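PDB 4YE5: peptidoglycan synthetase penicillin-binding protein 3 from Bifidobacterium adolescentis, which probably binds penicillin and, as in other transpeptidases of its family, cross-links the peptide stems of peptidoglycan during cell-wall synthesis. Local coordinates for residues 30-35 and 180-185; 45-50 and 147-152; 240-245 and 520-525; 281-286 and 503-508. All coordinates share one frame; numbering follows the deposited sequence.

Contact 1 (30-35 and 180-185); sequences ARRGKI and TLTGRD
L181 is the residue of 180-185 most deeply engaged with 30-35, and it works through both backbone and side chain. Its carbonyl O accepts the N-H of G33 at 2.9 Å, and the CA of R32 leans on the same oxygen. The side chain of L181 packs on the same segment: L181 CB sits 3.8 Å above the centre of the R32 guanidinium, L181 CD1 meets I35 CD1 at 4.0 Å, and CD2 rests against K34 O. R32 reaches over L181 because CG lies anti to the backbone N (chi1 -167°) and the chain stays extended to NE. At the guanidinium edge R32 NH1 gives only a weak bond to T182 OG1, 3.3 Å away. The two segments run antiparallel where helix 178-182 ends, in the range assigned to the PBP dimerisation domain, and G183 leaves the helix with positive phi. At this helix end A30 CB packs 3.3 Å from T182 O, and one water donates to both A30 O and T182 O. A30 N then bonds D185 OD1 at 3.0 Å, approaching from above the carboxylate plane. In the second shell, E174 forms a salt bridge with R32 NE and N178 OD1 accepts from R32 NH2, fixing the guanidinium over L181; T182 OG1 is also bonded to N178 O.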
loop_
_atom_site.group_PDB
_atom_site.type_symbol
_atom_site.label_atom_id
_atom_site.label_comp_id
_atom_site.label_asym_id
_atom_site.label_seq_id
_atom_site.Cartn_x
_atom_site.Cartn_y
_atom_site.Cartn_z
ATOM N N ALA A 30 -3.166 23.334 -8.997
ATOM C CA ALA A 30 -3.155 22.907 -7.599
ATOM C C ALA A 30 -1.825 22.224 -7.260
ATOM O O ALA A 30 -1.284 21.477 -8.076
ATOM C CB ALA A 30 -4.327 21.938 -7.322
ATOM N N ARG A 31 -1.303 22.485 -6.061
ATOM C CA ARG A 31 -0.087 21.808 -5.595
ATOM C C ARG A 31 -0.425 20.445 -4.989
ATOM O O ARG A 31 -1.412 20.292 -4.256
ATOM C CB ARG A 31 0.655 22.661 -4.567
ATOM C CG ARG A 31 0.950 24.090 -5.066
ATOM C CD ARG A 31 1.474 24.984 -3.944
ATOM N NE ARG A 31 2.663 24.416 -3.312
ATOM C CZ ARG A 31 3.091 24.735 -2.093
ATOM N NH1 ARG A 31 2.425 25.626 -1.365
ATOM N NH2 ARG A 31 4.184 24.162 -1.599
ATOM N N ARG A 32 0.398 19.457 -5.301
ATOM C CA ARG A 32 0.141 18.099 -4.845
ATOM C C ARG A 32 0.328 17.951 -3.335
ATOM O O ARG A 32 1.284 18.466 -2.765
ATOM C CB ARG A 32 1.043 17.125 -5.597
ATOM C CG ARG A 32 0.626 15.663 -5.423
ATOM C CD ARG A 32 1.402 14.761 -6.364
ATOM N NE ARG A 32 0.928 13.381 -6.259
ATOM C CZ ARG A 32 -0.147 12.925 -6.880
ATOM N NH1 ARG A 32 -0.876 13.745 -7.649
ATOM N NH2 ARG A 32 -0.502 11.647 -6.724
ATOM N N GLY A 33 -0.594 17.244 -2.689
ATOM C CA GLY A 33 -0.482 16.971 -1.268
ATOM C C GLY A 33 0.645 16.015 -0.907
ATOM O O GLY A 33 1.259 15.393 -1.774
ATOM N N LYS A 34 0.937 15.926 0.383
ATOM C CA LYS A 34 1.993 15.040 0.865
ATOM C C LYS A 34 1.464 13.639 1.188
ATOM O O LYS A 34 0.258 13.430 1.381
ATOM C CB LYS A 34 2.669 15.604 2.126
ATOM C CG LYS A 34 3.058 17.081 2.091
ATOM C CD LYS A 34 3.843 17.442 3.358
ATOM C CE LYS A 34 3.480 18.824 3.912
ATOM N NZ LYS A 34 3.510 19.919 2.899
ATOM N N ILE A 35 2.385 12.689 1.239
ATOM C CA ILE A 35 2.110 11.385 1.830
ATOM C C ILE A 35 2.976 11.268 3.073
ATOM O O ILE A 35 4.173 11.574 3.037
ATOM C CB ILE A 35 2.425 10.228 0.868
ATOM C CG1 ILE A 35 1.539 10.326 -0.381
ATOM C CG2 ILE A 35 2.199 8.861 1.599
ATOM C CD1 ILE A 35 2.032 9.510 -1.583
ATOM N N THR A 180 -7.451 12.637 -4.149
ATOM C CA THR A 180 -7.184 13.363 -2.914
ATOM C C THR A 180 -5.909 14.199 -2.999
ATOM O O THR A 180 -5.912 15.382 -2.641
ATOM C CB THR A 180 -7.069 12.369 -1.714
ATOM O OG1 THR A 180 -8.308 11.675 -1.557
ATOM C CG2 THR A 180 -6.770 13.090 -0.427
ATOM N N LEU A 181 -4.819 13.586 -3.462
ATOM C CA LEU A 181 -3.522 14.283 -3.553
ATOM C C LEU A 181 -3.450 15.411 -4.612
ATOM O O LEU A 181 -2.678 16.355 -4.466
ATOM C CB LEU A 181 -2.400 13.271 -3.823
ATOM C CG LEU A 181 -2.129 12.234 -2.715
ATOM C CD1 LEU A 181 -1.274 11.070 -3.253
ATOM C CD2 LEU A 181 -1.449 12.925 -1.523
ATOM N N THR A 182 -4.213 15.284 -5.691
ATOM C CA THR A 182 -4.109 16.228 -6.811
ATOM C C THR A 182 -4.744 17.591 -6.516
ATOM O O THR A 182 -4.199 18.630 -6.887
ATOM C CB THR A 182 -4.723 15.643 -8.106
ATOM O OG1 THR A 182 -3.899 14.573 -8.566
ATOM C CG2 THR A 182 -4.810 16.710 -9.225
ATOM N N GLY A 183 -5.884 17.582 -5.837
ATOM C CA GLY A 183 -6.638 18.809 -5.616
ATOM C C GLY A 183 -7.365 19.218 -6.886
ATOM O O GLY A 183 -7.637 18.380 -7.752
ATOM N N ARG A 184 -7.684 20.505 -7.015
ATOM C CA ARG A 184 -8.424 20.976 -8.184
ATOM C C ARG A 184 -7.840 22.290 -8.681
ATOM O O ARG A 184 -7.752 23.252 -7.929
ATOM C CB ARG A 184 -9.909 21.167 -7.842
ATOM C CG ARG A 184 -10.655 19.861 -7.511
ATOM C CD ARG A 184 -12.143 20.099 -7.241
ATOM N NE ARG A 184 -12.385 20.897 -6.039
ATOM C CZ ARG A 184 -12.404 20.395 -4.805
ATOM N NH1 ARG A 184 -12.636 21.184 -3.763
ATOM N NH2 ARG A 184 -12.185 19.099 -4.611
ATOM N N ASP A 185 -7.431 22.305 -9.941
ATOM C CA ASP A 185 -6.867 23.488 -10.565
ATOM C C ASP A 185 -7.845 24.666 -10.497
ATOM O O ASP A 185 -9.065 24.488 -10.459
ATOM C CB ASP A 185 -6.520 23.186 -12.025
ATOM C CG ASP A 185 -5.297 22.287 -12.164
ATOM O OD1 ASP A 185 -4.751 21.873 -11.130
ATOM O OD2 ASP A 185 -4.879 22.002 -13.307
HETATM O O HOH W 1 -1.993 18.865 -8.419
#

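Contact 2 (45-50 and 147-152); sequences QSVERY and ERLYSN
A short antiparallel pairing joins the end of strand 42-46 to the outermost strand 148-149 of a mixed sheet, within the range assigned to the PBP dimerisation domain. Q45 and L149 form the hydrogen-bonded pair: Q45 N donates to L149 O at 2.9 Å, and L149 N returns a bond to Q45 O at 2.8 Å. S46 and R148 follow as the non-hydrogen-bonded pair, with side chains on one face of the sheet. Past the last bridge, V47 N still bonds E147 O at 3.1 Å, which prolongs the pairing beyond the strands.

On the S46 face, R148 folds back over the neighbouring strand. Its CG is anti to the backbone N, but the chain bends at chi2 (75°), bringing R148 NH1 to S46 OG at 3.0 Å; the serine oxygen lies 26° out of the guanidinium plane. Q45 N stands above the same guanidinium, offset toward its rim. The position of this group is set largely from outside: E174 makes a salt bridge with NE, and NH2 donates to G33 O. E174 also accepts from Y150 OH.

L149 and V47 gather on the more solvent-exposed side. V47 CG2, beside its own backbone N, touches L149 CD1 at 3.6 Å where the two side chains cross. E147 runs extended alongside V47, pointing the same way, and sets its carboxylate oxygen OE1 3.4 Å from V47 CG2, that same methyl.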
loop_
_atom_site.group_PDB
_atom_site.type_symbol
_atom_site.label_atom_id
_atom_site.label_comp_id
_atom_site.label_asym_id
_atom_site.label_seq_id
_atom_site.Cartn_x
_atom_site.Cartn_y
_atom_site.Cartn_z
ATOM N N GLN A 45 6.657 14.398 -1.119
ATOM C CA GLN A 45 6.205 15.779 -1.251
ATOM C C GLN A 45 6.770 16.469 -2.476
ATOM O O GLN A 45 7.860 16.138 -2.957
ATOM C CB GLN A 45 6.497 16.597 0.004
ATOM C CG GLN A 45 7.948 16.783 0.316
ATOM C CD GLN A 45 8.158 17.853 1.384
ATOM O OE1 GLN A 45 7.528 18.903 1.347
ATOM N NE2 GLN A 45 9.040 17.582 2.335
ATOM N N SER A 46 6.012 17.442 -2.969
ATOM C CA SER A 46 6.361 18.140 -4.194
ATOM C C SER A 46 7.125 19.433 -3.890
ATOM O O SER A 46 6.927 20.058 -2.851
ATOM C CB SER A 46 5.092 18.433 -5.009
ATOM O OG SER A 46 4.450 17.228 -5.408
ATOM N N VAL A 47 8.003 19.818 -4.805
ATOM C CA VAL A 47 8.785 21.044 -4.684
ATOM C C VAL A 47 8.038 22.165 -5.393
ATOM O O VAL A 47 7.765 22.062 -6.590
ATOM C CB VAL A 47 10.153 20.886 -5.389
ATOM C CG1 VAL A 47 11.060 22.073 -5.075
ATOM C CG2 VAL A 47 10.819 19.569 -4.977
ATOM N N GLU A 48 7.698 23.225 -4.669
ATOM C CA GLU A 48 7.029 24.361 -5.295
ATOM C C GLU A 48 8.012 25.277 -6.017
ATOM O O GLU A 48 8.612 26.151 -5.402
ATOM C CB GLU A 48 6.203 25.163 -4.280
ATOM C CG GLU A 48 5.295 26.194 -4.966
ATOM C CD GLU A 48 4.719 27.231 -4.011
ATOM O OE1 GLU A 48 4.874 27.065 -2.786
ATOM O OE2 GLU A 48 4.116 28.221 -4.490
ATOM N N ARG A 49 8.179 25.055 -7.319
ATOM C CA ARG A 49 8.958 25.939 -8.187
ATOM C C ARG A 49 8.119 26.197 -9.437
ATOM O O ARG A 49 7.128 25.494 -9.682
ATOM C CB ARG A 49 10.287 25.295 -8.595
ATOM C CG ARG A 49 11.101 24.739 -7.440
ATOM C CD ARG A 49 11.568 25.825 -6.481
ATOM N NE ARG A 49 12.705 26.563 -7.020
ATOM C CZ ARG A 49 13.670 27.091 -6.276
ATOM N NH1 ARG A 49 13.632 26.968 -4.953
ATOM N NH2 ARG A 49 14.674 27.741 -6.856
ATOM N N TYR A 50 8.519 27.184 -10.236
ATOM C CA TYR A 50 7.711 27.611 -11.377
ATOM C C TYR A 50 8.526 27.839 -12.631
ATOM O O TYR A 50 9.686 28.249 -12.574
ATOM C CB TYR A 50 6.956 28.893 -11.031
ATOM C CG TYR A 50 5.955 28.704 -9.928
ATOM C CD1 TYR A 50 4.676 28.252 -10.210
ATOM C CD2 TYR A 50 6.284 28.967 -8.606
ATOM C CE1 TYR A 50 3.750 28.064 -9.213
ATOM C CE2 TYR A 50 5.349 28.780 -7.586
ATOM C CZ TYR A 50 4.081 28.328 -7.903
ATOM O OH TYR A 50 3.121 28.139 -6.918
ATOM N N GLU A 147 8.128 18.311 -9.793
ATOM C CA GLU A 147 9.132 17.502 -9.121
ATOM C C GLU A 147 8.577 16.904 -7.819
ATOM O O GLU A 147 7.989 17.614 -7.000
ATOM C CB GLU A 147 10.392 18.317 -8.831
ATOM C CG GLU A 147 11.538 17.446 -8.275
ATOM C CD GLU A 147 12.842 18.219 -8.094
ATOM O OE1 GLU A 147 12.792 19.436 -7.799
ATOM O OE2 GLU A 147 13.917 17.603 -8.245
ATOM N N ARG A 148 8.766 15.597 -7.638
ATOM C CA ARG A 148 8.246 14.878 -6.469
ATOM C C ARG A 148 9.421 14.226 -5.742
ATOM O O ARG A 148 10.180 13.464 -6.343
ATOM C CB ARG A 148 7.259 13.795 -6.931
ATOM C CG ARG A 148 6.451 13.080 -5.821
ATOM C CD ARG A 148 5.345 13.961 -5.286
ATOM N NE ARG A 148 4.328 13.253 -4.500
ATOM C CZ ARG A 148 3.526 13.849 -3.618
ATOM N NH1 ARG A 148 3.641 15.157 -3.399
ATOM N NH2 ARG A 148 2.605 13.149 -2.950
ATOM N N LEU A 149 9.587 14.525 -4.457
ATOM C CA LEU A 149 10.709 13.976 -3.696
ATOM C C LEU A 149 10.225 12.988 -2.640
ATOM O O LEU A 149 9.191 13.200 -1.985
ATOM C CB LEU A 149 11.504 15.084 -2.996
ATOM C CG LEU A 149 12.099 16.187 -3.888
ATOM C CD1 LEU A 149 12.849 17.231 -3.051
ATOM C CD2 LEU A 149 13.015 15.593 -4.962
ATOM N N TYR A 150 11.008 11.937 -2.452
ATOM C CA TYR A 150 10.692 10.901 -1.476
ATOM C C TYR A 150 11.873 10.811 -0.526
ATOM O O TYR A 150 12.881 10.208 -0.862
ATOM C CB TYR A 150 10.474 9.572 -2.196
ATOM C CG TYR A 150 9.331 9.626 -3.189
ATOM C CD1 TYR A 150 9.548 10.005 -4.518
ATOM C CD2 TYR A 150 8.033 9.318 -2.793
ATOM C CE1 TYR A 150 8.493 10.067 -5.423
ATOM C CE2 TYR A 150 6.983 9.361 -3.690
ATOM C CZ TYR A 150 7.220 9.744 -5.000
ATOM O OH TYR A 150 6.166 9.799 -5.885
ATOM N N SER A 151 11.750 11.411 0.657
ATOM C CA SER A 151 12.911 11.582 1.533
ATOM C C SER A 151 13.516 10.281 2.043
ATOM O O SER A 151 14.682 10.257 2.416
ATOM C CB SER A 151 12.589 12.511 2.712
ATOM O OG SER A 151 11.565 11.969 3.527
ATOM N N ASN A 152 12.745 9.198 2.075
ATOM C CA ASN A 152 13.309 7.920 2.533
ATOM C C ASN A 152 13.912 7.039 1.415
ATOM O O ASN A 152 14.271 5.881 1.660
ATOM C CB ASN A 152 12.283 7.127 3.357
ATOM C CG ASN A 152 11.878 7.846 4.646
ATOM O OD1 ASN A 152 12.399 7.557 5.714
ATOM N ND2 ASN A 152 10.953 8.793 4.540
#

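Contact 3 (240-245 and 520-525); sequences SAWGIA and TVVLKD
K524 and W242 pack closely between these antiparallel strands. The lysine CB stands 3.6 Å above the middle of the indole, over the five-membered ring as a CH-pi contact, and K524 CD comes within 3.3 Å of W242 NE1. The indole lies back over the partner strand because its CG is held between the backbone N and the carbonyl carbon (chi1 52°), and the far end of the ring, W242 CZ3, meets V522 CG1 at 3.9 Å. V522 CB in turn lies beside I244 CG1, so this face is continuous from tryptophan to isoleucine. R277 adds a cation-pi contact to W242.

The backbones are joined by I244 N to V522 O at 2.9 Å and V522 N to I244 O at 3.0 Å, with K524 N also bonded to W242 O. On the opposite face L523 CD2 packs 3.7 Å from G243 CA, and A245 CB touches V521 CG2.

The looser, more open side is at A241, which is partly exposed: A241 CB lies 4.1 Å from K524 CG, although A241 N still bonds K524 O. The lysine chain, extended throughout, carries NZ away from W242 to A493 O.

Helices 221-238 and 535-549 cover the A245 and V521 side. An antiparallel sheet whose first strand pairs with a C-terminal one, backed by terminal helices, is characteristic of the penicillin-binding transpeptidase fold shared with serine beta-lactamases.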
loop_
_atom_site.group_PDB
_atom_site.type_symbol
_atom_site.label_atom_id
_atom_site.label_comp_id
_atom_site.label_asym_id
_atom_site.label_seq_id
_atom_site.Cartn_x
_atom_site.Cartn_y
_atom_site.Cartn_z
ATOM N N SER A 240 16.713 -16.743 -0.860
ATOM C CA SER A 240 15.402 -16.898 -1.476
ATOM C C SER A 240 15.327 -16.128 -2.772
ATOM O O SER A 240 15.972 -15.088 -2.912
ATOM C CB SER A 240 14.324 -16.380 -0.529
ATOM O OG SER A 240 14.442 -16.996 0.739
ATOM N N ALA A 241 14.545 -16.625 -3.734
ATOM C CA ALA A 241 14.353 -15.862 -4.974
ATOM C C ALA A 241 13.709 -14.509 -4.637
ATOM O O ALA A 241 13.990 -13.495 -5.271
ATOM C CB ALA A 241 13.486 -16.634 -5.950
ATOM N N TRP A 242 12.844 -14.506 -3.630
ATOM C CA TRP A 242 12.234 -13.267 -3.147
ATOM C C TRP A 242 11.586 -13.552 -1.816
ATOM O O TRP A 242 11.407 -14.717 -1.455
ATOM C CB TRP A 242 11.207 -12.643 -4.136
ATOM C CG TRP A 242 10.077 -13.549 -4.678
ATOM C CD1 TRP A 242 9.951 -13.988 -5.978
ATOM C CD2 TRP A 242 8.917 -14.056 -3.973
ATOM N NE1 TRP A 242 8.809 -14.748 -6.106
ATOM C CE2 TRP A 242 8.154 -14.794 -4.908
ATOM C CE3 TRP A 242 8.457 -13.963 -2.657
ATOM C CZ2 TRP A 242 6.964 -15.446 -4.556
ATOM C CZ3 TRP A 242 7.261 -14.609 -2.308
ATOM C CH2 TRP A 242 6.540 -15.352 -3.260
ATOM N N GLY A 243 11.273 -12.492 -1.075
ATOM C CA GLY A 243 10.575 -12.642 0.190
ATOM C C GLY A 243 9.618 -11.475 0.337
ATOM O O GLY A 243 9.904 -10.373 -0.150
ATOM N N ILE A 244 8.474 -11.719 0.968
ATOM C CA ILE A 244 7.535 -10.634 1.279
ATOM C C ILE A 244 7.080 -10.813 2.723
ATOM O O ILE A 244 7.114 -11.918 3.250
ATOM C CB ILE A 244 6.315 -10.623 0.314
ATOM C CG1 ILE A 244 5.399 -11.802 0.564
ATOM C CG2 ILE A 244 6.748 -10.603 -1.173
ATOM C CD1 ILE A 244 4.428 -12.107 -0.617
ATOM N N ALA A 245 6.676 -9.727 3.375
ATOM C CA ALA A 245 6.300 -9.785 4.783
ATOM C C ALA A 245 5.273 -8.721 5.046
ATOM O O ALA A 245 5.283 -7.660 4.401
ATOM C CB ALA A 245 7.514 -9.529 5.682
ATOM N N THR A 520 3.081 -12.087 8.818
ATOM C CA THR A 520 3.135 -13.170 7.859
ATOM C C THR A 520 4.346 -12.990 6.960
ATOM O O THR A 520 4.628 -11.882 6.515
ATOM C CB THR A 520 1.861 -13.195 7.001
ATOM O OG1 THR A 520 0.715 -13.344 7.852
ATOM C CG2 THR A 520 1.905 -14.365 6.010
ATOM N N VAL A 521 5.057 -14.079 6.692
ATOM C CA VAL A 521 6.220 -14.053 5.810
ATOM C C VAL A 521 6.075 -15.144 4.747
ATOM O O VAL A 521 5.645 -16.256 5.054
ATOM C CB VAL A 521 7.533 -14.255 6.601
ATOM C CG1 VAL A 521 8.742 -14.487 5.633
ATOM C CG2 VAL A 521 7.811 -13.038 7.480
ATOM N N VAL A 522 6.404 -14.812 3.500
ATOM C CA VAL A 522 6.434 -15.788 2.409
ATOM C C VAL A 522 7.762 -15.670 1.680
ATOM O O VAL A 522 8.125 -14.575 1.248
ATOM C CB VAL A 522 5.279 -15.530 1.398
ATOM C CG1 VAL A 522 5.255 -16.620 0.345
ATOM C CG2 VAL A 522 3.926 -15.451 2.145
ATOM N N LEU A 523 8.486 -16.782 1.545
ATOM C CA LEU A 523 9.780 -16.799 0.851
ATOM C C LEU A 523 9.728 -17.812 -0.268
ATOM O O LEU A 523 9.217 -18.917 -0.081
ATOM C CB LEU A 523 10.918 -17.216 1.818
ATOM C CG LEU A 523 11.005 -16.450 3.141
ATOM C CD1 LEU A 523 12.093 -17.095 4.023
ATOM C CD2 LEU A 523 11.331 -14.966 2.908
ATOM N N LYS A 524 10.270 -17.449 -1.425
ATOM C CA LYS A 524 10.334 -18.371 -2.553
ATOM C C LYS A 524 11.688 -19.051 -2.623
ATOM O O LYS A 524 12.718 -18.387 -2.619
ATOM C CB LYS A 524 10.042 -17.668 -3.882
ATOM C CG LYS A 524 10.057 -18.653 -5.089
ATOM C CD LYS A 524 9.553 -17.994 -6.390
ATOM C CE LYS A 524 9.752 -18.964 -7.577
ATOM N NZ LYS A 524 8.974 -18.549 -8.803
ATOM N N ASP A 525 11.666 -20.378 -2.665
ATOM C CA ASP A 525 12.874 -21.185 -2.747
ATOM C C ASP A 525 13.973 -20.821 -1.730
ATOM O O ASP A 525 15.126 -20.607 -2.124
ATOM C CB ASP A 525 13.432 -21.111 -4.174
ATOM C CG ASP A 525 12.547 -21.846 -5.183
ATOM O OD1 ASP A 525 11.896 -22.842 -4.797
ATOM O OD2 ASP A 525 12.510 -21.436 -6.366
#

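Contact 4 (281-286 and 503-508); sequences ETFEPG and ISDYST
F283 and I503 meet at about a right angle, the isoleucine methyl CD1 coming obliquely to the ring 3.5 Å from F283 CD1. Both side chains start with the branch wedged between backbone N and carbonyl carbon (F283 chi1 47°), which sends the phenyl from the loop toward the strand and the isoleucine tip to the phenyl. I503 CD1 also lies 3.6 Å from E284 O, so the methyl touches both ring and loop backbone.

Two residues along strand 501-510, D505 points the same way as I503. Its carboxylate plane stands 78° from the F283 ring, the two side chains crossing obliquely, with D505 OD2 4.1 Å from F283 CE1. Beyond the ring, D505 OD2 lies 2.7 Å from P285 O, and the whole aspartate is buried between loop and sheet.

The loop carrying F283 and P285 leads to S287 and K290, which fit the SxxK pattern of penicillin-binding enzymes, where the serine is the acylated nucleophile; D505 lies near them without touching. E284 turns aside from the strand, and its OE2 accepts from G403 N and also bonds a glycerol probably left by the crystallisation liquor.

L411 of helix 408-419 touches F283, P285 and D505, while V522 of the adjacent strand 517-524 packs on F283, I503 and D505, and strand 484-492 flanks 501-510 on its other edge.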
loop_
_atom_site.group_PDB
_atom_site.type_symbol
_atom_site.label_atom_id
_atom_site.label_comp_id
_atom_site.label_asym_id
_atom_site.label_seq_id
_atom_site.Cartn_x
_atom_site.Cartn_y
_atom_site.Cartn_z
ATOM N N GLU A 281 1.672 -10.700 -5.624
ATOM C CA GLU A 281 1.908 -12.146 -5.623
ATOM C C GLU A 281 0.709 -12.952 -5.093
ATOM O O GLU A 281 0.145 -12.624 -4.046
ATOM C CB GLU A 281 3.147 -12.473 -4.779
ATOM C CG GLU A 281 3.720 -13.848 -5.080
ATOM C CD GLU A 281 4.449 -13.874 -6.421
ATOM O OE1 GLU A 281 4.957 -12.826 -6.857
ATOM O OE2 GLU A 281 4.514 -14.937 -7.044
ATOM N N THR A 282 0.311 -14.004 -5.809
ATOM C CA THR A 282 -0.658 -14.933 -5.247
ATOM C C THR A 282 -0.066 -16.339 -5.243
ATOM O O THR A 282 0.821 -16.641 -6.024
ATOM C CB THR A 282 -2.004 -14.944 -6.012
ATOM O OG1 THR A 282 -1.789 -15.404 -7.348
ATOM C CG2 THR A 282 -2.629 -13.538 -6.050
ATOM N N PHE A 283 -0.559 -17.191 -4.353
ATOM C CA PHE A 283 0.021 -18.514 -4.153
ATOM C C PHE A 283 -0.963 -19.336 -3.342
ATOM O O PHE A 283 -1.821 -18.774 -2.639
ATOM C CB PHE A 283 1.332 -18.398 -3.360
ATOM C CG PHE A 283 1.220 -17.504 -2.134
ATOM C CD1 PHE A 283 0.846 -18.019 -0.909
ATOM C CD2 PHE A 283 1.449 -16.131 -2.238
ATOM C CE1 PHE A 283 0.732 -17.185 0.214
ATOM C CE2 PHE A 283 1.349 -15.293 -1.125
ATOM C CZ PHE A 283 0.981 -15.808 0.090
ATOM N N GLU A 284 -0.829 -20.657 -3.417
ATOM C CA GLU A 284 -1.585 -21.531 -2.538
ATOM C C GLU A 284 -0.986 -21.393 -1.167
ATOM O O GLU A 284 0.245 -21.390 -1.030
ATOM C CB GLU A 284 -1.512 -22.996 -3.004
ATOM C CG GLU A 284 -2.206 -23.265 -4.341
ATOM C CD GLU A 284 -1.881 -24.659 -4.871
ATOM O OE1 GLU A 284 -0.685 -24.950 -5.101
ATOM O OE2 GLU A 284 -2.815 -25.464 -5.041
ATOM N N PRO A 285 -1.845 -21.272 -0.133
ATOM C CA PRO A 285 -1.333 -21.076 1.225
ATOM C C PRO A 285 -0.829 -22.373 1.874
ATOM O O PRO A 285 -0.180 -22.286 2.908
ATOM C CB PRO A 285 -2.555 -20.538 1.981
ATOM C CG PRO A 285 -3.724 -21.196 1.287
ATOM C CD PRO A 285 -3.319 -21.225 -0.188
ATOM N N GLY A 286 -1.123 -23.537 1.292
ATOM C CA GLY A 286 -0.729 -24.794 1.905
ATOM C C GLY A 286 -1.348 -24.980 3.292
ATOM O O GLY A 286 -2.451 -24.498 3.556
ATOM N N ILE A 503 7.155 -22.087 -2.224
ATOM C CA ILE A 503 7.236 -21.027 -1.245
ATOM C C ILE A 503 7.192 -21.681 0.123
ATOM O O ILE A 503 6.616 -22.767 0.276
ATOM C CB ILE A 503 6.067 -20.039 -1.351
ATOM C CG1 ILE A 503 4.756 -20.807 -1.443
ATOM C CG2 ILE A 503 6.247 -19.152 -2.598
ATOM C CD1 ILE A 503 3.605 -20.110 -0.848
ATOM N N SER A 504 7.831 -21.025 1.086
ATOM C CA SER A 504 7.683 -21.293 2.512
ATOM C C SER A 504 6.858 -20.144 3.086
ATOM O O SER A 504 7.245 -18.983 2.943
ATOM C CB SER A 504 9.072 -21.282 3.164
ATOM O OG SER A 504 9.028 -21.284 4.585
ATOM N N ASP A 505 5.726 -20.447 3.719
ATOM C CA ASP A 505 4.924 -19.394 4.345
ATOM C C ASP A 505 4.737 -19.666 5.819
ATOM O O ASP A 505 4.849 -20.808 6.280
ATOM C CB ASP A 505 3.589 -19.093 3.613
ATOM C CG ASP A 505 2.629 -20.287 3.539
ATOM O OD1 ASP A 505 2.983 -21.390 3.979
ATOM O OD2 ASP A 505 1.492 -20.123 3.008
ATOM N N TYR A 506 4.468 -18.608 6.567
ATOM C CA TYR A 506 4.409 -18.730 8.011
ATOM C C TYR A 506 3.675 -17.512 8.502
ATOM O O TYR A 506 3.979 -16.406 8.082
ATOM C CB TYR A 506 5.838 -18.767 8.595
ATOM C CG TYR A 506 5.951 -19.423 9.976
ATOM C CD1 TYR A 506 5.673 -18.703 11.149
ATOM C CD2 TYR A 506 6.369 -20.749 10.107
ATOM C CE1 TYR A 506 5.800 -19.320 12.437
ATOM C CE2 TYR A 506 6.492 -21.362 11.379
ATOM C CZ TYR A 506 6.210 -20.641 12.531
ATOM O OH TYR A 506 6.336 -21.261 13.787
ATOM N N SER A 507 2.694 -17.714 9.371
ATOM C CA SER A 507 1.927 -16.609 9.885
ATOM C C SER A 507 1.790 -16.781 11.393
ATOM O O SER A 507 1.391 -17.842 11.883
ATOM C CB SER A 507 0.568 -16.531 9.188
ATOM O OG SER A 507 -0.130 -15.365 9.594
ATOM N N THR A 508 2.130 -15.718 12.114
ATOM C CA THR A 508 2.225 -15.754 13.554
ATOM C C THR A 508 1.340 -14.692 14.211
ATOM O O THR A 508 1.304 -13.535 13.770
ATOM C CB THR A 508 3.671 -15.447 13.999
ATOM O OG1 THR A 508 4.560 -16.403 13.403
ATOM C CG2 THR A 508 3.766 -15.555 15.524
#

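Overall arrangement
Contacts 1 and 2 share the dimerisation range and touch each other: R31 NH1 forms a salt bridge with E48 OE1, and E174 serves arginines in both. Contact 1 is partly buried, contact 2 lies at the surface, and both lean on arginine chemistry and backbone bonds. Contacts 3 and 4, some 8 Å apart between centres, are buried in the transpeptidase range and meet in one sheet, where L523 O faces S504 N and T520 OG1 faces S507 OG. Contact 3 is strand pairing with an indole-lysine CH-pi contact; contact 4 instead brings a loop onto the sheet through apolar packing and a buried acid. Contacts 1 and 3 lie about 35 Å apart between centres.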